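Local structure of fervidolysin (Fervidobacterium pennivorans, 1R6V) at residues A251-A256 / Y275-A280; Y283-E286 / V290-V293; A392-K397 / W404-L409. The protein degrades keratin into peptides as a calcium-binding, subtilisin-like serine protease, which lets the bacterium grow on native feathers. The protein carries 1 engineered substitution. All coordinates share one frame; numbering follows the deposited sequence.

Contact 1. Residues A251-A256 / Y275-A280; sequences AGIIWA and YTMKEA
Ile-253 faces Ala-280 and Met-277 across two helices, 246-258 and 275-286, that run side by side in the same direction, their short segments 10.0 Å apart at an angle of 9°. Its CB already points at the second helix and lies 4.4 Å from CB of Ala-280. From there the side chain forks. The CG2 branch, anti to the backbone N, rests on the last turn of the 275-280 segment, 3.6 Å from the carbonyl oxygen of Ala-280 and 4.2 Å from its methyl CB. The CG1 branch stays extended (chi2 170°), which carries CD1 on to SD of Met-277 at 3.9 Å. The methionine comes to meet it almost perpendicularly, its chain folded at both chi2 and chi3 so that the sulfur, rather than the terminal methyl, makes the contact. Ile-254 adds a second contact to the same alanine methyl: its CD1 lies 3.8 Å from CB of Ala-280. The side chains that meet are buried and apolar. Beneath them, Ile-253 also reaches Met-264 and His-266 of strand 263-269. Glu-93 of the propeptide accepts a hydrogen bond from Tyr-275 N and is hydrogen-bonded to Thr-276 OG1 at the start of the second helix; Gln-61, also of the propeptide, touches Ile-254 on the first. Parallel neighbouring helices on one face of the sheet, with the propeptide docked on them, are characteristic of subtilisins with the prodomain still bound.

Contact 2. Residues Y283-E286 / V290-V293; sequences YAME and VMVV
Met-291 on the strand reaches across to the last turn of helix 275-286 and touches Ala-284 and Met-285 at different points along its chain. Its terminal methyl CE lies 3.8 Å from CB of Ala-284, with SD almost as near at 4.0 Å. Closer to the strand, its CG comes within 4.2 Å of CG of Met-285, the two methionine chains passing each other at a slant. The first torsion of Met-291 sets CG anti to the carbonyl carbon, and the bend at chi2 (-67°) turns the sulfur toward Ala-284. Both segments belong to a beta-alpha-beta unit of the subtilase sheet, strand 263-269, helix 275-286 and strand 290-294, and only a short turn separates the end of the helix from the second strand. Around this first shell, Met-264 and His-266 of the neighbouring strand also pack on Met-291, while Thr-257 of helix 246-258 lies against Ala-284. The strand itself is fixed in the sheet by backbone hydrogen bonds on both edges: Val-290 pairs with Lys-262 and Met-264, Val-292 with Met-264 and His-266, and Met-291 with Ile-314. Val-290 and Val-292 turn to the other face of the sheet, where they meet Val-387, Thr-388 and Val-391 of helix 380-397. Toward helix 246-258, Tyr-283 hydrogen-bonds through OH to Asp-258 OD1, and it also touches Gln-61 and Ile-62 of the propeptide.

Contact 3. Residues A392-K397 / W404-L409; sequences AVLLQK and WQIRKL
Two consecutive helices in the C-terminal part of the subtilase catalytic domain meet here: 380-397, the long helix that carries Ser-381, the probable charge-relay serine, in its first turn, and 403-413, which follows after a short turn. Their segments pass 11.1 Å apart with N-to-C directions at 118°, so the second helix lies steeply across the end of the first, and contact is confined to a few aliphatic side chains. Leu-394 and Ile-406 are the residues whose backbones come nearest, and both point into the interface. CD1 of Ile-406 is the shared element: it sits 4.1 Å from CB of Leu-394 and 4.0 Å from CD2 of Leu-395, touching residues adjacent in sequence. A chi2 of -64° bends the ethyl arm of Ile-406, and its CG1 is drawn into the contact with Leu-395 as well; these two side chains cross at about a right angle. Leu-395 starts off to one side of the interface, and it is the end of its chain that swings in. Further along, the same Leu-394 engages Leu-409. Lying anti to the backbone N, CG of Leu-409 (chi1 178°) carries CD2 out toward the first helix. Ala-436 and Leu-437 of helix 433-438 also pack on Leu-394, making this a three-helix apolar cluster. Charged residues of both helices pair outside the cluster: Lys-397 forms a salt bridge to Glu-150, and Arg-407, directed away from the interface, is bridged to both Glu-411 and Asp-494, the latter in the range of the first beta-sandwich domain. Within the cluster, the single methyl CD2 of Leu-409 faces the isopropyl fork of Leu-394, 4.1 Å from both CD1 and CD2 of that residue.

All three contacts lie in the catalytic domain and follow one another along the chain without overlap. Contacts 1 and 2 share helix 275-286, have centres 10 Å apart and merge into one apolar layer, where Ile-253 CG2 meets Met-291 CE at 3.8 Å. Contact 3 lies across the sheet, its centre about 13 Å from that of contact 2 and 22 Å from that of contact 1; the nearest atoms of contacts 1 and 3 are about 12 Å apart. Strand 290-294 links the two sides: Met-291 faces the contact 1 helices, whereas Val-290 packs on Ile-406. Together the contacts sample the helix-sheet-helix layering of the subtilase core.

Contact 1. Residues A251-A256 / Y275-A280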
ATOM      1  N   ALA A 251     -11.252  -5.659  -4.805  1.00 12.92           N
ATOM      2  CA  ALA A 251     -12.313  -6.622  -5.121  1.00 12.45           C
ATOM      3  C   ALA A 251     -11.776  -7.715  -6.040  1.00 12.68           C
ATOM      4  O   ALA A 251     -12.095  -8.883  -5.862  1.00 12.84           O
ATOM      5  CB  ALA A 251     -13.484  -5.923  -5.805  1.00 12.23           C
ATOM      6  N   GLY A 252     -10.983  -7.326  -7.040  1.00 12.86           N
ATOM      7  CA  GLY A 252     -10.417  -8.310  -7.958  1.00 12.38           C
ATOM      8  C   GLY A 252      -9.420  -9.249  -7.286  1.00 12.70           C
ATOM      9  O   GLY A 252      -9.370 -10.444  -7.600  1.00 12.65           O
ATOM     10  N   ILE A 253      -8.624  -8.714  -6.364  1.00 11.31           N
ATOM     11  CA  ILE A 253      -7.633  -9.523  -5.644  1.00 11.81           C
ATOM     12  C   ILE A 253      -8.349 -10.491  -4.720  1.00 13.43           C
ATOM     13  O   ILE A 253      -7.981 -11.663  -4.615  1.00 12.57           O
ATOM     14  CB  ILE A 253      -6.676  -8.631  -4.825  1.00 10.70           C
ATOM     15  CG1 ILE A 253      -5.677  -7.964  -5.782  1.00 11.30           C
ATOM     16  CG2 ILE A 253      -5.928  -9.451  -3.752  1.00 13.09           C
ATOM     17  CD1 ILE A 253      -4.843  -6.864  -5.115  1.00 11.44           C
ATOM     18  N   ILE A 254      -9.392  -9.998  -4.067  1.00 12.10           N
ATOM     19  CA  ILE A 254     -10.171 -10.866  -3.178  1.00 12.47           C
ATOM     20  C   ILE A 254     -10.856 -11.975  -3.999  1.00 13.33           C
ATOM     21  O   ILE A 254     -10.870 -13.149  -3.613  1.00 13.57           O
ATOM     22  CB  ILE A 254     -11.244 -10.057  -2.401  1.00 13.84           C
ATOM     23  CG1 ILE A 254     -10.650  -9.414  -1.137  1.00 15.68           C
ATOM     24  CG2 ILE A 254     -12.344 -11.019  -1.908  1.00 14.36           C
ATOM     25  CD1 ILE A 254      -9.398  -8.573  -1.318  1.00 21.80           C
ATOM     26  N   TRP A 255     -11.436 -11.600  -5.135  1.00 13.17           N
ATOM     27  CA  TRP A 255     -12.100 -12.563  -6.003  1.00 14.10           C
ATOM     28  C   TRP A 255     -11.103 -13.642  -6.441  1.00 14.81           C
ATOM     29  O   TRP A 255     -11.386 -14.841  -6.370  1.00 14.02           O
ATOM     30  CB  TRP A 255     -12.639 -11.852  -7.246  1.00 14.53           C
ATOM     31  CG  TRP A 255     -13.590 -12.653  -8.073  1.00 16.86           C
ATOM     32  CD1 TRP A 255     -14.962 -12.661  -7.985  1.00 18.04           C
ATOM     33  CD2 TRP A 255     -13.252 -13.543  -9.149  1.00 16.24           C
ATOM     34  NE1 TRP A 255     -15.491 -13.498  -8.947  1.00 17.44           N
ATOM     35  CE2 TRP A 255     -14.465 -14.051  -9.671  1.00 18.48           C
ATOM     36  CE3 TRP A 255     -12.039 -13.963  -9.721  1.00 15.40           C
ATOM     37  CZ2 TRP A 255     -14.497 -14.960 -10.743  1.00 16.89           C
ATOM     38  CZ3 TRP A 255     -12.073 -14.871 -10.791  1.00 16.27           C
ATOM     39  CH2 TRP A 255     -13.293 -15.354 -11.285  1.00 19.18           C
ATOM     40  N   ALA A 256      -9.927 -13.215  -6.892  1.00 12.05           N
ATOM     41  CA  ALA A 256      -8.915 -14.166  -7.357  1.00 12.65           C
ATOM     42  C   ALA A 256      -8.483 -15.126  -6.253  1.00 12.79           C
ATOM     43  O   ALA A 256      -8.286 -16.325  -6.489  1.00 13.04           O
ATOM     44  CB  ALA A 256      -7.695 -13.412  -7.891  1.00 11.93           C
ATOM     45  N   TYR A 275      -4.479   1.853   2.782  1.00 11.85           N
ATOM     46  CA  TYR A 275      -4.741   0.847   3.805  1.00 12.28           C
ATOM     47  C   TYR A 275      -5.587  -0.262   3.226  1.00 11.47           C
ATOM     48  O   TYR A 275      -5.496  -1.430   3.638  1.00 12.02           O
ATOM     49  CB  TYR A 275      -5.439   1.460   5.007  1.00 11.25           C
ATOM     50  CG  TYR A 275      -4.474   2.214   5.887  1.00 16.39           C
ATOM     51  CD1 TYR A 275      -4.153   3.540   5.623  1.00 19.14           C
ATOM     52  CD2 TYR A 275      -3.866   1.587   6.979  1.00 17.69           C
ATOM     53  CE1 TYR A 275      -3.252   4.232   6.429  1.00 19.70           C
ATOM     54  CE2 TYR A 275      -2.961   2.273   7.790  1.00 20.59           C
ATOM     55  CZ  TYR A 275      -2.670   3.596   7.503  1.00 19.68           C
ATOM     56  OH  TYR A 275      -1.823   4.298   8.326  1.00 23.17           O
ATOM     57  N   THR A 276      -6.441   0.102   2.277  1.00 11.70           N
ATOM     58  CA  THR A 276      -7.287  -0.876   1.619  1.00  9.36           C
ATOM     59  C   THR A 276      -6.455  -1.852   0.800  1.00 11.26           C
ATOM     60  O   THR A 276      -6.656  -3.069   0.874  1.00 10.36           O
ATOM     61  CB  THR A 276      -8.302  -0.186   0.692  1.00 10.74           C
ATOM     62  OG1 THR A 276      -9.181   0.599   1.494  1.00 10.68           O
ATOM     63  CG2 THR A 276      -9.144  -1.221  -0.091  1.00 13.06           C
ATOM     64  N   MET A 277      -5.513  -1.328   0.019  1.00 10.94           N
ATOM     65  CA  MET A 277      -4.684  -2.214  -0.792  1.00 10.59           C
ATOM     66  C   MET A 277      -3.790  -3.101   0.084  1.00 12.37           C
ATOM     67  O   MET A 277      -3.516  -4.255  -0.267  1.00 11.37           O
ATOM     68  CB  MET A 277      -3.823  -1.412  -1.773  1.00  9.52           C
ATOM     69  CG  MET A 277      -3.239  -2.286  -2.903  1.00  9.84           C
ATOM     70  SD  MET A 277      -4.495  -3.093  -4.005  1.00  5.64           S
ATOM     71  CE  MET A 277      -5.377  -1.470  -4.651  1.00 11.09           C
ATOM     72  N   LYS A 278      -3.348  -2.557   1.216  1.00 12.74           N
ATOM     73  CA  LYS A 278      -2.501  -3.288   2.167  1.00 13.78           C
ATOM     74  C   LYS A 278      -3.326  -4.478   2.638  1.00 13.38           C
ATOM     75  O   LYS A 278      -2.868  -5.625   2.656  1.00 12.09           O
ATOM     76  CB  LYS A 278      -2.164  -2.394   3.372  1.00 14.61           C
ATOM     77  CG  LYS A 278      -1.302  -3.038   4.475  1.00 20.88           C
ATOM     78  CD  LYS A 278       0.159  -3.036   4.089  1.00 21.68           C
ATOM     79  CE  LYS A 278       1.069  -3.328   5.281  1.00 22.51           C
ATOM     80  NZ  LYS A 278       0.959  -4.732   5.795  1.00 20.00           N
ATOM     81  N   GLU A 279      -4.568  -4.188   3.006  1.00 11.75           N
ATOM     82  CA  GLU A 279      -5.464  -5.242   3.486  1.00 13.76           C
ATOM     83  C   GLU A 279      -5.706  -6.320   2.440  1.00 11.92           C
ATOM     84  O   GLU A 279      -5.765  -7.508   2.751  1.00 11.46           O
ATOM     85  CB  GLU A 279      -6.819  -4.661   3.903  1.00 15.38           C
ATOM     86  CG  GLU A 279      -6.846  -3.977   5.232  1.00 26.13           C
ATOM     87  CD  GLU A 279      -6.505  -4.914   6.386  1.00 24.16           C
ATOM     88  OE1 GLU A 279      -7.259  -5.865   6.670  1.00 30.64           O
ATOM     89  OE2 GLU A 279      -5.473  -4.684   7.012  1.00 26.15           O
ATOM     90  N   ALA A 280      -5.857  -5.912   1.185  1.00 11.14           N
ATOM     91  CA  ALA A 280      -6.095  -6.871   0.120  1.00 11.25           C
ATOM     92  C   ALA A 280      -4.862  -7.754  -0.122  1.00 10.74           C
ATOM     93  O   ALA A 280      -4.978  -8.967  -0.315  1.00 11.08           O
ATOM     94  CB  ALA A 280      -6.470  -6.136  -1.149  1.00 14.87           C
TER

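Contact 2. Residues Y283-E286 / V290-V293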
ATOM      1  N   TYR A 283      -4.552 -10.083   2.743  1.00 12.99           N
ATOM      2  CA  TYR A 283      -5.609 -11.095   2.667  1.00 12.80           C
ATOM      3  C   TYR A 283      -5.139 -12.224   1.749  1.00 12.97           C
ATOM      4  O   TYR A 283      -5.243 -13.410   2.062  1.00 12.61           O
ATOM      5  CB  TYR A 283      -6.869 -10.487   2.055  1.00 11.15           C
ATOM      6  CG  TYR A 283      -8.037 -11.437   1.864  1.00 13.20           C
ATOM      7  CD1 TYR A 283      -8.955 -11.652   2.891  1.00 14.46           C
ATOM      8  CD2 TYR A 283      -8.267 -12.059   0.631  1.00 13.91           C
ATOM      9  CE1 TYR A 283     -10.083 -12.452   2.688  1.00 14.94           C
ATOM     10  CE2 TYR A 283      -9.385 -12.858   0.419  1.00 14.88           C
ATOM     11  CZ  TYR A 283     -10.290 -13.049   1.453  1.00 16.45           C
ATOM     12  OH  TYR A 283     -11.403 -13.831   1.264  1.00 15.00           O
ATOM     13  N   ALA A 284      -4.631 -11.844   0.584  1.00 11.26           N
ATOM     14  CA  ALA A 284      -4.170 -12.851  -0.339  1.00 12.64           C
ATOM     15  C   ALA A 284      -3.021 -13.675   0.274  1.00 12.49           C
ATOM     16  O   ALA A 284      -3.027 -14.906   0.203  1.00 15.17           O
ATOM     17  CB  ALA A 284      -3.717 -12.174  -1.657  1.00 11.32           C
ATOM     18  N   MET A 285      -2.041 -13.010   0.874  1.00 12.74           N
ATOM     19  CA  MET A 285      -0.901 -13.741   1.446  1.00 13.36           C
ATOM     20  C   MET A 285      -1.319 -14.636   2.624  1.00 16.27           C
ATOM     21  O   MET A 285      -0.759 -15.728   2.817  1.00 13.48           O
ATOM     22  CB  MET A 285       0.220 -12.762   1.848  1.00 12.07           C
ATOM     23  CG  MET A 285       0.882 -12.103   0.623  1.00 13.80           C
ATOM     24  SD  MET A 285       2.403 -11.128   0.922  1.00 12.15           S
ATOM     25  CE  MET A 285       1.713  -9.542   1.598  1.00 14.56           C
ATOM     26  N   GLU A 286      -2.310 -14.185   3.385  1.00 17.19           N
ATOM     27  CA  GLU A 286      -2.803 -14.971   4.520  1.00 19.83           C
ATOM     28  C   GLU A 286      -3.483 -16.237   4.012  1.00 20.01           C
ATOM     29  O   GLU A 286      -3.566 -17.238   4.724  1.00 19.28           O
ATOM     30  CB  GLU A 286      -3.764 -14.134   5.376  1.00 22.44           C
ATOM     31  CG  GLU A 286      -3.039 -13.290   6.421  1.00 27.78           C
ATOM     32  CD  GLU A 286      -3.922 -12.252   7.098  1.00 31.97           C
ATOM     33  OE1 GLU A 286      -5.146 -12.484   7.211  1.00 32.70           O
ATOM     34  OE2 GLU A 286      -3.378 -11.207   7.530  1.00 33.76           O
ATOM     35  N   VAL A 290       1.037 -16.037  -3.388  1.00 10.81           N
ATOM     36  CA  VAL A 290       2.294 -15.323  -3.604  1.00  9.90           C
ATOM     37  C   VAL A 290       1.992 -14.123  -4.479  1.00 11.38           C
ATOM     38  O   VAL A 290       1.252 -14.245  -5.445  1.00 11.15           O
ATOM     39  CB  VAL A 290       3.323 -16.241  -4.310  1.00  9.48           C
ATOM     40  CG1 VAL A 290       4.596 -15.454  -4.686  1.00 12.42           C
ATOM     41  CG2 VAL A 290       3.682 -17.380  -3.361  1.00 12.42           C
ATOM     42  N   MET A 291       2.552 -12.967  -4.128  1.00  8.21           N
ATOM     43  CA  MET A 291       2.308 -11.746  -4.887  1.00  8.93           C
ATOM     44  C   MET A 291       3.616 -11.245  -5.493  1.00  9.47           C
ATOM     45  O   MET A 291       4.488 -10.800  -4.763  1.00 10.85           O
ATOM     46  CB  MET A 291       1.697 -10.680  -3.961  1.00  9.44           C
ATOM     47  CG  MET A 291       0.312 -11.091  -3.380  1.00 10.26           C
ATOM     48  SD  MET A 291      -1.116 -11.257  -4.527  1.00  4.22           S
ATOM     49  CE  MET A 291      -2.140  -9.759  -4.064  1.00 10.49           C
ATOM     50  N   VAL A 292       3.721 -11.342  -6.821  1.00 10.14           N
ATOM     51  CA  VAL A 292       4.903 -10.916  -7.583  1.00 10.84           C
ATOM     52  C   VAL A 292       4.588  -9.526  -8.138  1.00 11.18           C
ATOM     53  O   VAL A 292       3.551  -9.329  -8.782  1.00 10.88           O
ATOM     54  CB  VAL A 292       5.187 -11.909  -8.745  1.00  9.88           C
ATOM     55  CG1 VAL A 292       6.412 -11.449  -9.547  1.00 11.81           C
ATOM     56  CG2 VAL A 292       5.442 -13.330  -8.164  1.00 11.60           C
ATOM     57  N   VAL A 293       5.464  -8.567  -7.870  1.00 10.96           N
ATOM     58  CA  VAL A 293       5.243  -7.191  -8.328  1.00 11.59           C
ATOM     59  C   VAL A 293       6.491  -6.671  -9.004  1.00 11.65           C
ATOM     60  O   VAL A 293       7.609  -6.832  -8.495  1.00 12.02           O
ATOM     61  CB  VAL A 293       4.918  -6.256  -7.146  1.00 12.05           C
ATOM     62  CG1 VAL A 293       4.594  -4.843  -7.652  1.00 14.51           C
ATOM     63  CG2 VAL A 293       3.768  -6.829  -6.351  1.00 11.87           C
TER

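Contact 3. Residues A392-K397 / W404-L409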
ATOM      1  N   ALA A 392       4.905 -20.513 -10.152  1.00 10.38           N
ATOM      2  CA  ALA A 392       3.875 -21.493 -10.474  1.00 11.72           C
ATOM      3  C   ALA A 392       4.450 -22.907 -10.573  1.00 13.06           C
ATOM      4  O   ALA A 392       3.822 -23.862 -10.111  1.00 11.93           O
ATOM      5  CB  ALA A 392       3.166 -21.110 -11.782  1.00 12.52           C
ATOM      6  N   VAL A 393       5.623 -23.040 -11.186  1.00 10.71           N
ATOM      7  CA  VAL A 393       6.272 -24.355 -11.307  1.00 13.18           C
ATOM      8  C   VAL A 393       6.655 -24.856  -9.903  1.00 12.63           C
ATOM      9  O   VAL A 393       6.420 -26.020  -9.552  1.00 13.95           O
ATOM     10  CB  VAL A 393       7.527 -24.274 -12.256  1.00 11.92           C
ATOM     11  CG1 VAL A 393       8.251 -25.636 -12.323  1.00 14.31           C
ATOM     12  CG2 VAL A 393       7.062 -23.900 -13.675  1.00 11.55           C
ATOM     13  N   LEU A 394       7.203 -23.971  -9.077  1.00 13.08           N
ATOM     14  CA  LEU A 394       7.585 -24.355  -7.718  1.00 12.26           C
ATOM     15  C   LEU A 394       6.402 -24.791  -6.868  1.00 13.66           C
ATOM     16  O   LEU A 394       6.534 -25.705  -6.048  1.00 14.83           O
ATOM     17  CB  LEU A 394       8.295 -23.204  -7.002  1.00 12.49           C
ATOM     18  CG  LEU A 394       9.628 -22.750  -7.613  1.00 13.91           C
ATOM     19  CD1 LEU A 394      10.152 -21.538  -6.858  1.00 13.05           C
ATOM     20  CD2 LEU A 394      10.654 -23.892  -7.540  1.00 11.88           C
ATOM     21  N   LEU A 395       5.255 -24.145  -7.049  1.00 14.15           N
ATOM     22  CA  LEU A 395       4.088 -24.493  -6.242  1.00 13.65           C
ATOM     23  C   LEU A 395       3.580 -25.883  -6.570  1.00 15.92           C
ATOM     24  O   LEU A 395       2.881 -26.490  -5.761  1.00 16.44           O
ATOM     25  CB  LEU A 395       2.988 -23.441  -6.407  1.00 15.96           C
ATOM     26  CG  LEU A 395       3.349 -22.126  -5.692  1.00 15.18           C
ATOM     27  CD1 LEU A 395       2.330 -21.065  -6.036  1.00 15.90           C
ATOM     28  CD2 LEU A 395       3.417 -22.356  -4.171  1.00 13.95           C
ATOM     29  N   GLN A 396       3.919 -26.390  -7.753  1.00 16.00           N
ATOM     30  CA  GLN A 396       3.516 -27.750  -8.097  1.00 17.32           C
ATOM     31  C   GLN A 396       4.380 -28.713  -7.293  1.00 17.41           C
ATOM     32  O   GLN A 396       3.883 -29.694  -6.728  1.00 17.94           O
ATOM     33  CB  GLN A 396       3.727 -28.056  -9.580  1.00 16.35           C
ATOM     34  CG  GLN A 396       3.414 -29.518  -9.912  1.00 17.39           C
ATOM     35  CD  GLN A 396       3.664 -29.853 -11.362  1.00 16.55           C
ATOM     36  OE1 GLN A 396       3.774 -28.962 -12.204  1.00 15.66           O
ATOM     37  NE2 GLN A 396       3.747 -31.143 -11.669  1.00 18.65           N
ATOM     38  N   LYS A 397       5.676 -28.439  -7.237  1.00 16.48           N
ATOM     39  CA  LYS A 397       6.586 -29.317  -6.517  1.00 18.73           C
ATOM     40  C   LYS A 397       6.539 -29.196  -4.998  1.00 20.01           C
ATOM     41  O   LYS A 397       6.779 -30.175  -4.291  1.00 19.34           O
ATOM     42  CB  LYS A 397       8.025 -29.108  -6.988  1.00 19.97           C
ATOM     43  CG  LYS A 397       9.013 -30.045  -6.287  1.00 20.59           C
ATOM     44  CD  LYS A 397      10.383 -30.053  -6.941  1.00 22.21           C
ATOM     45  CE  LYS A 397      11.308 -31.061  -6.249  1.00 22.15           C
ATOM     46  NZ  LYS A 397      12.659 -31.117  -6.874  1.00 22.56           N
ATOM     47  N   TRP A 404       6.665 -16.819   2.174  1.00 10.49           N
ATOM     48  CA  TRP A 404       8.047 -16.464   2.475  1.00 11.35           C
ATOM     49  C   TRP A 404       9.011 -17.571   2.043  1.00 11.11           C
ATOM     50  O   TRP A 404      10.146 -17.296   1.654  1.00 10.44           O
ATOM     51  CB  TRP A 404       8.238 -16.140   3.964  1.00 12.73           C
ATOM     52  CG  TRP A 404       8.221 -17.310   4.930  1.00 13.02           C
ATOM     53  CD1 TRP A 404       7.194 -17.674   5.756  1.00 14.98           C
ATOM     54  CD2 TRP A 404       9.312 -18.191   5.240  1.00 13.55           C
ATOM     55  NE1 TRP A 404       7.581 -18.720   6.565  1.00 14.61           N
ATOM     56  CE2 TRP A 404       8.874 -19.051   6.268  1.00 14.58           C
ATOM     57  CE3 TRP A 404      10.617 -18.332   4.747  1.00 13.81           C
ATOM     58  CZ2 TRP A 404       9.697 -20.041   6.814  1.00 16.19           C
ATOM     59  CZ3 TRP A 404      11.428 -19.315   5.287  1.00 14.96           C
ATOM     60  CH2 TRP A 404      10.966 -20.155   6.311  1.00 13.57           C
ATOM     61  N   GLN A 405       8.556 -18.819   2.090  1.00 10.21           N
ATOM     62  CA  GLN A 405       9.426 -19.916   1.689  1.00 11.90           C
ATOM     63  C   GLN A 405       9.708 -19.867   0.195  1.00 11.60           C
ATOM     64  O   GLN A 405      10.820 -20.150  -0.247  1.00 13.58           O
ATOM     65  CB  GLN A 405       8.796 -21.259   2.052  1.00 12.78           C
ATOM     66  CG  GLN A 405       8.692 -21.508   3.545  1.00 12.72           C
ATOM     67  CD  GLN A 405       8.064 -22.867   3.855  1.00 12.95           C
ATOM     68  OE1 GLN A 405       6.882 -23.090   3.607  1.00 13.20           O
ATOM     69  NE2 GLN A 405       8.861 -23.776   4.392  1.00 14.20           N
ATOM     70  N   ILE A 406       8.693 -19.519  -0.585  1.00  9.66           N
ATOM     71  CA  ILE A 406       8.884 -19.415  -2.024  1.00 10.91           C
ATOM     72  C   ILE A 406       9.854 -18.280  -2.309  1.00 12.07           C
ATOM     73  O   ILE A 406      10.793 -18.440  -3.101  1.00 12.32           O
ATOM     74  CB  ILE A 406       7.541 -19.152  -2.754  1.00 11.10           C
ATOM     75  CG1 ILE A 406       6.651 -20.402  -2.664  1.00 12.33           C
ATOM     76  CG2 ILE A 406       7.813 -18.738  -4.227  1.00 12.51           C
ATOM     77  CD1 ILE A 406       7.223 -21.638  -3.390  1.00 14.40           C
ATOM     78  N   ARG A 407       9.653 -17.124  -1.667  1.00 11.13           N
ATOM     79  CA  ARG A 407      10.559 -16.021  -1.920  1.00 11.23           C
ATOM     80  C   ARG A 407      11.983 -16.375  -1.506  1.00 11.46           C
ATOM     81  O   ARG A 407      12.917 -16.128  -2.259  1.00 11.45           O
ATOM     82  CB  ARG A 407      10.126 -14.746  -1.191  1.00 11.67           C
ATOM     83  CG  ARG A 407      11.059 -13.560  -1.457  1.00 11.46           C
ATOM     84  CD  ARG A 407      10.522 -12.283  -0.817  1.00 12.42           C
ATOM     85  NE  ARG A 407      10.327 -12.419   0.627  1.00 12.98           N
ATOM     86  CZ  ARG A 407      11.313 -12.444   1.517  1.00 14.05           C
ATOM     87  NH1 ARG A 407      12.580 -12.332   1.117  1.00 11.29           N
ATOM     88  NH2 ARG A 407      11.030 -12.595   2.805  1.00 12.21           N
ATOM     89  N   LYS A 408      12.153 -16.954  -0.315  1.00  9.15           N
ATOM     90  CA  LYS A 408      13.515 -17.288   0.098  1.00 11.12           C
ATOM     91  C   LYS A 408      14.164 -18.321  -0.797  1.00 11.48           C
ATOM     92  O   LYS A 408      15.378 -18.303  -0.977  1.00 13.72           O
ATOM     93  CB  LYS A 408      13.555 -17.776   1.553  1.00 11.65           C
ATOM     94  CG  LYS A 408      13.193 -16.709   2.587  1.00 14.99           C
ATOM     95  CD  LYS A 408      13.995 -15.394   2.433  1.00 18.42           C
ATOM     96  CE  LYS A 408      15.492 -15.617   2.342  1.00 20.81           C
ATOM     97  NZ  LYS A 408      16.208 -14.295   2.230  1.00 23.32           N
ATOM     98  N   LEU A 409      13.377 -19.237  -1.348  1.00 10.04           N
ATOM     99  CA  LEU A 409      13.938 -20.256  -2.228  1.00 12.50           C
ATOM    100  C   LEU A 409      14.501 -19.558  -3.456  1.00 12.71           C
ATOM    101  O   LEU A 409      15.606 -19.862  -3.912  1.00 12.55           O
ATOM    102  CB  LEU A 409      12.864 -21.262  -2.645  1.00 12.28           C
ATOM    103  CG  LEU A 409      13.317 -22.374  -3.608  1.00 11.71           C
ATOM    104  CD1 LEU A 409      14.595 -23.091  -3.094  1.00 13.65           C
ATOM    105  CD2 LEU A 409      12.185 -23.365  -3.764  1.00 12.41           C
TER